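Local coordinates for protein phospholyase (Arthrobacter aurescens, PDB 5G4I) that is a pyridoxal-phosphate-dependent lyase of the class III transaminase family that probably splits phosphoethanolamine into acetaldehyde, ammonia and phosphate, at residues N124-R129 / D300-H305; S255-T260 / A324-M329; V56-Y61 / L417-E422. One frame throughout, in Å; residues are numbered along the deposited sequence.

Overall arrangement
Along the chain, the segments come in the order 56-61, 124-129, 255-260, 300-305, 324-329 and 417-422: interaction 3 spans the other two, while the segments of interactions 1 and 2 alternate. Interactions 1 and 3 lie on opposite sides of the chain's centre, their centres about 38 Å apart. Interaction 2 stands between these extremes in distance, its centre about 26 Å from that of interaction 1 and about 16 Å from that of interaction 3, which it touches where Arg259 CZ meets Leu417 CD1 at 3.8 Å. Helices 296-305 and 316-331, consecutive in sequence, serve interactions 1 and 2. The contacts thus run from helices beside the dimer interface, past the loop after strand 247-251, to the sheet that contains strand 56-59.

Interaction 1: residues N124-R129 / D300-H305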
# COMPACT_ATOMS: atom_id res chain seq x y z
N ASN A 124 -4.38 -7.58 3.43
CA ASN A 124 -4.56 -9.01 3.15
C ASN A 124 -3.21 -9.67 2.84
O ASN A 124 -3.01 -10.85 3.26
CB ASN A 124 -5.56 -9.26 2.00
CG ASN A 124 -7.01 -9.14 2.41
OD1 ASN A 124 -7.36 -9.55 3.53
ND2 ASN A 124 -7.87 -8.71 1.52
N GLU A 125 -2.27 -9.03 2.15
CA GLU A 125 -0.92 -9.57 1.97
C GLU A 125 -0.30 -9.87 3.30
O GLU A 125 0.28 -10.99 3.49
CB GLU A 125 -0.05 -8.53 1.20
CG GLU A 125 1.37 -8.98 0.96
CD GLU A 125 1.57 -10.01 -0.09
OE1 GLU A 125 0.63 -10.39 -0.81
OE2 GLU A 125 2.75 -10.50 -0.24
N LEU A 126 -0.34 -8.93 4.24
CA LEU A 126 0.26 -9.14 5.59
C LEU A 126 -0.46 -10.24 6.35
O LEU A 126 0.24 -11.08 7.00
CB LEU A 126 0.29 -7.81 6.37
CG LEU A 126 0.80 -7.88 7.79
CD1 LEU A 126 2.23 -8.35 7.86
CD2 LEU A 126 0.67 -6.47 8.45
N ALA A 127 -1.78 -10.25 6.33
CA ALA A 127 -2.49 -11.33 7.04
C ALA A 127 -2.11 -12.70 6.52
O ALA A 127 -1.95 -13.65 7.35
CB ALA A 127 -4.00 -11.12 7.00
N LEU A 128 -2.01 -12.90 5.19
CA LEU A 128 -1.60 -14.24 4.64
C LEU A 128 -0.19 -14.57 5.13
O LEU A 128 0.15 -15.75 5.38
CB LEU A 128 -1.71 -14.26 3.09
CG LEU A 128 -3.10 -14.24 2.48
CD1 LEU A 128 -2.92 -14.21 1.00
CD2 LEU A 128 -3.86 -15.50 2.88
N ARG A 129 0.70 -13.56 5.17
CA ARG A 129 2.09 -13.74 5.63
C ARG A 129 2.18 -14.15 7.08
O ARG A 129 2.93 -15.14 7.47
CB ARG A 129 2.91 -12.48 5.24
CG ARG A 129 4.45 -12.63 5.52
CD ARG A 129 5.23 -11.37 5.08
NE ARG A 129 6.65 -11.54 5.49
CZ ARG A 129 7.48 -10.56 5.88
NH1 ARG A 129 7.15 -9.29 5.75
NH2 ARG A 129 8.70 -10.85 6.33
N ASP A 300 2.78 -10.63 18.75
CA ASP A 300 4.05 -10.76 19.42
C ASP A 300 4.98 -11.78 18.69
O ASP A 300 6.16 -11.51 18.49
CB ASP A 300 3.81 -11.27 20.87
CG ASP A 300 5.14 -11.44 21.69
OD1 ASP A 300 5.74 -10.45 21.94
OD2 ASP A 300 5.54 -12.59 22.06
N GLU A 301 4.44 -12.92 18.25
CA GLU A 301 5.19 -13.93 17.55
C GLU A 301 5.82 -13.37 16.26
O GLU A 301 6.98 -13.57 15.93
CB GLU A 301 4.32 -15.17 17.27
CG GLU A 301 4.99 -16.20 16.39
CD GLU A 301 4.08 -17.34 16.03
OE1 GLU A 301 2.89 -17.17 15.82
OE2 GLU A 301 4.57 -18.47 16.01
N PHE A 302 4.94 -12.66 15.49
CA PHE A 302 5.43 -12.16 14.19
C PHE A 302 6.53 -11.11 14.38
O PHE A 302 7.54 -11.11 13.62
CB PHE A 302 4.25 -11.54 13.35
CG PHE A 302 4.59 -11.19 11.91
CD1 PHE A 302 4.70 -12.17 10.92
CD2 PHE A 302 4.77 -9.81 11.53
CE1 PHE A 302 4.97 -11.78 9.61
CE2 PHE A 302 5.07 -9.49 10.22
CZ PHE A 302 5.17 -10.43 9.29
N GLY A 303 6.37 -10.23 15.36
CA GLY A 303 7.46 -9.22 15.64
C GLY A 303 8.74 -9.78 16.22
O GLY A 303 9.81 -9.26 15.93
N ARG A 304 8.65 -10.89 16.90
CA ARG A 304 9.89 -11.57 17.38
C ARG A 304 10.65 -12.18 16.19
O ARG A 304 11.88 -12.34 16.30
CB ARG A 304 9.60 -12.69 18.40
CG ARG A 304 9.16 -12.22 19.77
CD ARG A 304 9.09 -13.39 20.81
NE ARG A 304 8.51 -14.65 20.33
CZ ARG A 304 7.23 -15.03 20.47
NH1 ARG A 304 6.35 -14.25 21.08
NH2 ARG A 304 6.81 -16.22 20.00
N HIS A 305 9.97 -12.60 15.14
CA HIS A 305 10.54 -13.31 14.02
C HIS A 305 10.88 -12.43 12.80
O HIS A 305 11.57 -12.96 11.85
CB HIS A 305 9.55 -14.40 13.55
CG HIS A 305 9.37 -15.54 14.50
ND1 HIS A 305 8.30 -16.41 14.38
CD2 HIS A 305 10.10 -15.95 15.56
CE1 HIS A 305 8.40 -17.32 15.35
NE2 HIS A 305 9.47 -17.05 16.08
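Phe302 of helix 296-305 meets Leu126 and Arg129 of helix 120-135 in a small, buried helix-to-helix packing contact beside the subunit interface. No hydrogen bond joins the two segments. Instead, the outer end of one aromatic ring meets two side chains one helical turn apart, Leu126 and Arg129, obliquely. With CG anti to the backbone nitrogen (chi1 -171°), Phe302 reaches straight across to the other helix. Its CE2 lies 3.9 Å from Leu126 CD1, and CZ is equally near that methyl, so the single leucine branch rests against one side bond of the ring.

The same CZ also approaches Arg129, 4.1 Å from its CZ. Phe302 CZ stands over one face of the Arg129 guanidinium, offset towards its rim, and the two planes are nearly perpendicular (79°). Here an arginine divides its labour: an extended chain carries the flat group past the phenylalanine, one face packs against carbon, and the N-H groups remain available for other partners. Arg129 NE forms a salt bridge with Glu165 of the second subunit, a bond that would limit rotation of the guanidinium. The contact thus pins two helices together beside the dimer interface.

Farther back along helix 120-135, Asn124 belongs to the pyridoxal-phosphate pocket; on another side of the same helix, Leu128 packs on Val214 of strand 214-217 in the central sheet and on helix 152-155.

Interaction 2: residues S255-T260 / A324-M329; sequences SGFGRT and AVLRYM
Phe257 and Leu326 meet at about a right angle, the leucine methyl CD2 coming up to the edge of the ring near its plane. The closest ring atom is Phe257 CE2, 4.0 Å from Leu326 CD2, with Phe257 CD2 almost as near. Next to this apolar pair, Met329 reaches the backbone of the loop: its methyl CE is 3.3 Å from Phe257 O, and its sulfur SD lies 4.5 Å from Phe257 CB. Met329 gets there with CG placed between the backbone nitrogen and carbonyl carbon (chi1 75°) and with a bend at the last torsion (chi3 -80°), which brings the end of the thioether against the carbonyl group of Phe257.

What presents the phenylalanine is a type I' beta turn, Gly256 to Arg259, closed by a hydrogen bond from Arg259 N to Gly256 O of 3.3 Å. Both central residues have positive phi, and Gly258, lacking a side chain, lets the methionine methyl come close to the turn. The example illustrates how a tight turn can present one large apolar side chain to a helix.

Around this first shell, Trp265 meets Phe257 edge-to-face. Leu326 also packs on Tyr99 and Ala102 of helix 94-104, and Val325 touches Val74 of helix 72-82. Thus the loop following strand 247-251, just beyond the cofactor-binding Gln254, is seated on helix 316-331 and flanked by helix 94-104.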
# COMPACT_ATOMS: atom_id res chain seq x y z
N SER A 255 -17.67 -5.20 4.15
CA SER A 255 -18.68 -5.36 5.13
C SER A 255 -18.44 -4.59 6.43
O SER A 255 -19.32 -4.64 7.31
CB SER A 255 -18.90 -6.84 5.46
OG SER A 255 -17.72 -7.47 5.95
N GLY A 256 -17.29 -3.97 6.59
CA GLY A 256 -16.93 -3.33 7.89
C GLY A 256 -17.46 -1.95 8.12
O GLY A 256 -18.22 -1.36 7.31
N PHE A 257 -17.07 -1.38 9.25
CA PHE A 257 -17.41 0.03 9.62
C PHE A 257 -18.93 0.23 9.66
O PHE A 257 -19.47 1.34 9.39
CB PHE A 257 -16.65 1.07 8.84
CG PHE A 257 -15.15 1.06 9.14
CD1 PHE A 257 -14.25 0.12 8.52
CD2 PHE A 257 -14.63 1.91 10.12
CE1 PHE A 257 -12.92 0.06 8.93
CE2 PHE A 257 -13.29 1.83 10.51
CZ PHE A 257 -12.46 0.89 9.91
N GLY A 258 -19.68 -0.79 10.05
CA GLY A 258 -21.15 -0.65 10.25
C GLY A 258 -22.00 -0.65 9.03
O GLY A 258 -23.27 -0.52 9.08
N ARG A 259 -21.42 -1.03 7.89
CA ARG A 259 -22.16 -1.20 6.60
C ARG A 259 -23.39 -2.10 6.71
O ARG A 259 -24.42 -1.84 6.07
CB ARG A 259 -21.21 -1.71 5.54
CG ARG A 259 -21.79 -2.16 4.17
CD ARG A 259 -22.39 -1.01 3.41
NE ARG A 259 -21.48 0.09 3.18
CZ ARG A 259 -21.89 1.20 2.51
NH1 ARG A 259 -23.17 1.30 2.15
NH2 ARG A 259 -21.09 2.26 2.39
N THR A 260 -23.27 -3.19 7.45
CA THR A 260 -24.38 -4.17 7.58
C THR A 260 -25.46 -3.72 8.58
O THR A 260 -26.52 -4.40 8.62
CB THR A 260 -23.90 -5.59 8.07
OG1 THR A 260 -23.42 -5.52 9.39
CG2 THR A 260 -22.83 -6.21 7.13
N ALA A 324 -11.18 10.85 12.78
CA ALA A 324 -12.35 11.68 12.37
C ALA A 324 -13.48 10.93 11.76
O ALA A 324 -14.70 11.24 11.99
CB ALA A 324 -11.88 12.81 11.47
N VAL A 325 -13.16 9.86 11.02
CA VAL A 325 -14.21 8.96 10.46
C VAL A 325 -15.00 8.28 11.59
O VAL A 325 -16.26 8.26 11.57
CB VAL A 325 -13.65 7.94 9.44
CG1 VAL A 325 -14.69 6.87 9.07
CG2 VAL A 325 -13.20 8.72 8.20
N LEU A 326 -14.26 7.68 12.57
CA LEU A 326 -14.94 7.02 13.66
C LEU A 326 -15.73 7.98 14.53
O LEU A 326 -16.88 7.68 14.91
CB LEU A 326 -13.93 6.24 14.54
CG LEU A 326 -13.31 4.94 14.02
CD1 LEU A 326 -12.20 4.42 14.98
CD2 LEU A 326 -14.37 3.89 13.73
N ARG A 327 -15.16 9.16 14.80
CA ARG A 327 -15.86 10.15 15.64
C ARG A 327 -17.19 10.58 14.95
O ARG A 327 -18.24 10.73 15.59
CB ARG A 327 -14.99 11.35 15.99
CG ARG A 327 -15.84 12.39 16.73
N TYR A 328 -17.14 10.88 13.63
CA TYR A 328 -18.31 11.30 12.91
C TYR A 328 -19.37 10.27 12.83
O TYR A 328 -20.59 10.51 13.12
CB TYR A 328 -17.95 11.85 11.49
CG TYR A 328 -19.08 12.53 10.79
CD1 TYR A 328 -20.02 11.82 10.00
CD2 TYR A 328 -19.18 13.94 10.86
CE1 TYR A 328 -21.07 12.49 9.41
CE2 TYR A 328 -20.25 14.59 10.25
CZ TYR A 328 -21.15 13.85 9.53
OH TYR A 328 -22.26 14.47 8.86
N MET A 329 -18.97 9.01 12.53
CA MET A 329 -19.99 7.96 12.48
C MET A 329 -20.66 7.71 13.86
O MET A 329 -21.87 7.40 13.91
CB MET A 329 -19.48 6.59 11.75
CG MET A 329 -18.59 5.81 12.57
SD MET A 329 -18.34 4.18 11.61
CE MET A 329 -19.82 3.30 12.02

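Interaction 3: residues V56-Y61 / L417-E422. With PO4 (phosphate ion), chain D.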
# COMPACT_ATOMS: atom_id res chain seq x y z
N VAL A 56 -26.26 16.71 -11.84
CA VAL A 56 -26.18 16.23 -10.44
C VAL A 56 -26.69 14.80 -10.32
O VAL A 56 -27.74 14.42 -10.88
CB VAL A 56 -26.94 17.19 -9.49
CG1 VAL A 56 -26.92 16.65 -8.05
CG2 VAL A 56 -26.35 18.56 -9.54
N TYR A 57 -25.96 13.98 -9.52
CA TYR A 57 -26.33 12.60 -9.33
C TYR A 57 -26.40 12.24 -7.80
O TYR A 57 -25.59 12.78 -7.01
CB TYR A 57 -25.30 11.61 -9.96
CG TYR A 57 -24.98 11.83 -11.43
CD1 TYR A 57 -24.10 12.84 -11.78
CD2 TYR A 57 -25.54 11.07 -12.37
CE1 TYR A 57 -23.80 13.08 -13.12
CE2 TYR A 57 -25.21 11.23 -13.75
CZ TYR A 57 -24.43 12.31 -14.07
OH TYR A 57 -24.10 12.50 -15.41
N LEU A 58 -27.32 11.33 -7.52
CA LEU A 58 -27.42 10.66 -6.20
C LEU A 58 -26.44 9.46 -6.25
O LEU A 58 -26.53 8.61 -7.10
CB LEU A 58 -28.84 10.19 -5.93
CG LEU A 58 -29.07 9.44 -4.59
CD1 LEU A 58 -28.71 10.26 -3.40
CD2 LEU A 58 -30.52 8.93 -4.49
N ASP A 59 -25.49 9.42 -5.25
CA ASP A 59 -24.52 8.33 -5.13
C ASP A 59 -25.12 7.10 -4.46
O ASP A 59 -25.28 7.12 -3.22
CB ASP A 59 -23.27 8.82 -4.38
CG ASP A 59 -22.08 7.85 -4.44
OD1 ASP A 59 -22.30 6.66 -4.80
OD2 ASP A 59 -20.97 8.34 -4.12
N GLY A 60 -25.51 6.08 -5.23
CA GLY A 60 -25.90 4.76 -4.69
C GLY A 60 -24.89 3.64 -4.73
O GLY A 60 -25.24 2.45 -4.69
N TYR A 61 -23.60 4.07 -4.83
CA TYR A 61 -22.51 3.12 -5.11
C TYR A 61 -21.26 3.19 -4.25
O TYR A 61 -20.65 2.14 -3.96
CB TYR A 61 -22.10 3.21 -6.66
CG TYR A 61 -20.87 2.39 -7.03
CD1 TYR A 61 -20.94 1.05 -7.05
CD2 TYR A 61 -19.65 3.01 -7.08
CE1 TYR A 61 -19.77 0.30 -7.24
CE2 TYR A 61 -18.49 2.27 -7.24
CZ TYR A 61 -18.64 0.96 -7.36
OH TYR A 61 -17.42 0.26 -7.50
N LEU A 417 -22.48 6.10 3.94
CA LEU A 417 -23.30 5.75 5.16
C LEU A 417 -24.07 6.95 5.72
O LEU A 417 -24.80 6.80 6.72
CB LEU A 417 -22.44 5.04 6.24
CG LEU A 417 -23.16 3.79 6.79
CD1 LEU A 417 -23.14 2.62 5.84
CD2 LEU A 417 -22.57 3.35 8.15
N VAL A 418 -23.96 8.16 5.15
CA VAL A 418 -24.79 9.31 5.44
C VAL A 418 -26.07 9.34 4.59
O VAL A 418 -26.89 10.27 4.71
CB VAL A 418 -23.99 10.63 5.33
CG1 VAL A 418 -22.97 10.76 6.39
CG2 VAL A 418 -23.39 10.80 3.95
N PHE A 419 -26.36 8.33 3.78
CA PHE A 419 -27.59 8.22 2.96
C PHE A 419 -28.74 7.89 3.89
O PHE A 419 -28.70 6.99 4.77
CB PHE A 419 -27.33 7.00 2.02
CG PHE A 419 -28.33 6.71 0.91
CD1 PHE A 419 -29.37 5.82 1.16
CD2 PHE A 419 -28.13 7.15 -0.40
CE1 PHE A 419 -30.22 5.37 0.16
CE2 PHE A 419 -28.97 6.71 -1.41
CZ PHE A 419 -29.98 5.81 -1.13
N GLY A 420 -29.80 8.69 3.74
CA GLY A 420 -31.01 8.66 4.61
C GLY A 420 -32.29 8.24 3.85
O GLY A 420 -32.28 7.85 2.67
N ARG A 421 -33.44 8.30 4.55
CA ARG A 421 -34.71 7.84 4.05
C ARG A 421 -35.19 8.58 2.83
O ARG A 421 -35.63 7.92 1.87
CB ARG A 421 -35.75 7.89 5.20
CG ARG A 421 -37.21 7.59 4.77
CD ARG A 421 -37.37 6.17 4.49
N GLU A 422 -35.05 9.90 2.87
CA GLU A 422 -35.40 10.66 1.63
C GLU A 422 -34.59 10.16 0.41
O GLU A 422 -35.13 10.07 -0.72
CB GLU A 422 -35.25 12.11 1.84
CG GLU A 422 -35.78 12.95 0.68
CD GLU A 422 -35.64 14.50 0.89
OE1 GLU A 422 -35.04 15.02 1.92
OE2 GLU A 422 -36.10 15.17 -0.11
P PO4 D . -15.70 -1.70 -5.69
O1 PO4 D . -16.16 -2.52 -4.64
O2 PO4 D . -15.79 -0.19 -5.47
O3 PO4 D . -16.97 -1.84 -6.54
O4 PO4 D . -14.46 -2.08 -6.45
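Phe419 touches the end of strand 56-59 along one side of its ring. From CB, whose bond from the backbone points towards the strand, CG continues anti to the backbone nitrogen (chi1 -172°), carrying the ring to the backbone of Asp59 and the side chain of Leu58. The first ring atom to touch is CD2, 4.0 Å from Asp59 O. This carbonyl oxygen is buried by the contact and has no hydrogen-bonding partner in the model. One atom farther out, Phe419 CE2 faces the fork of Leu58, 4.1 Å from Leu58 CD1 and just as near to Leu58 CD2. The two side chains cross at about a right angle, with one ring carbon against the isopropyl group.

At the end of the strand, Asp59 shapes the chain in another way. Its OD1 accepts from Tyr61 N at 2.9 Å (156° at the hydrogen), met nearly head-on, giving an Asx turn; OD1 also receives Asn62 N, and OD2 is bound by His69 NE2. Such a carboxylate, gripped at both oxygens, is consistent with a second-shell residue setting the backbone of Tyr61, which contacts a bound ion. Tyr61, which closes the turn, directs its OH to O3 of this phosphate ion, although the modelled 2.4 Å separation is doubtfully short. Arg414, Gln254 and Arg90 of the second subunit also bind this ion. It probably came from the crystallisation liquor, yet its position is consistent with a site for a substrate's phosphate group.

In the surrounding fold, strand 56-59 runs between strands 48-51 and 399-404. Gly420 occupies the N-cap position of helix 421-436, which begins two residues after Phe419 and packs on Leu58 through Ile426 and Leu427.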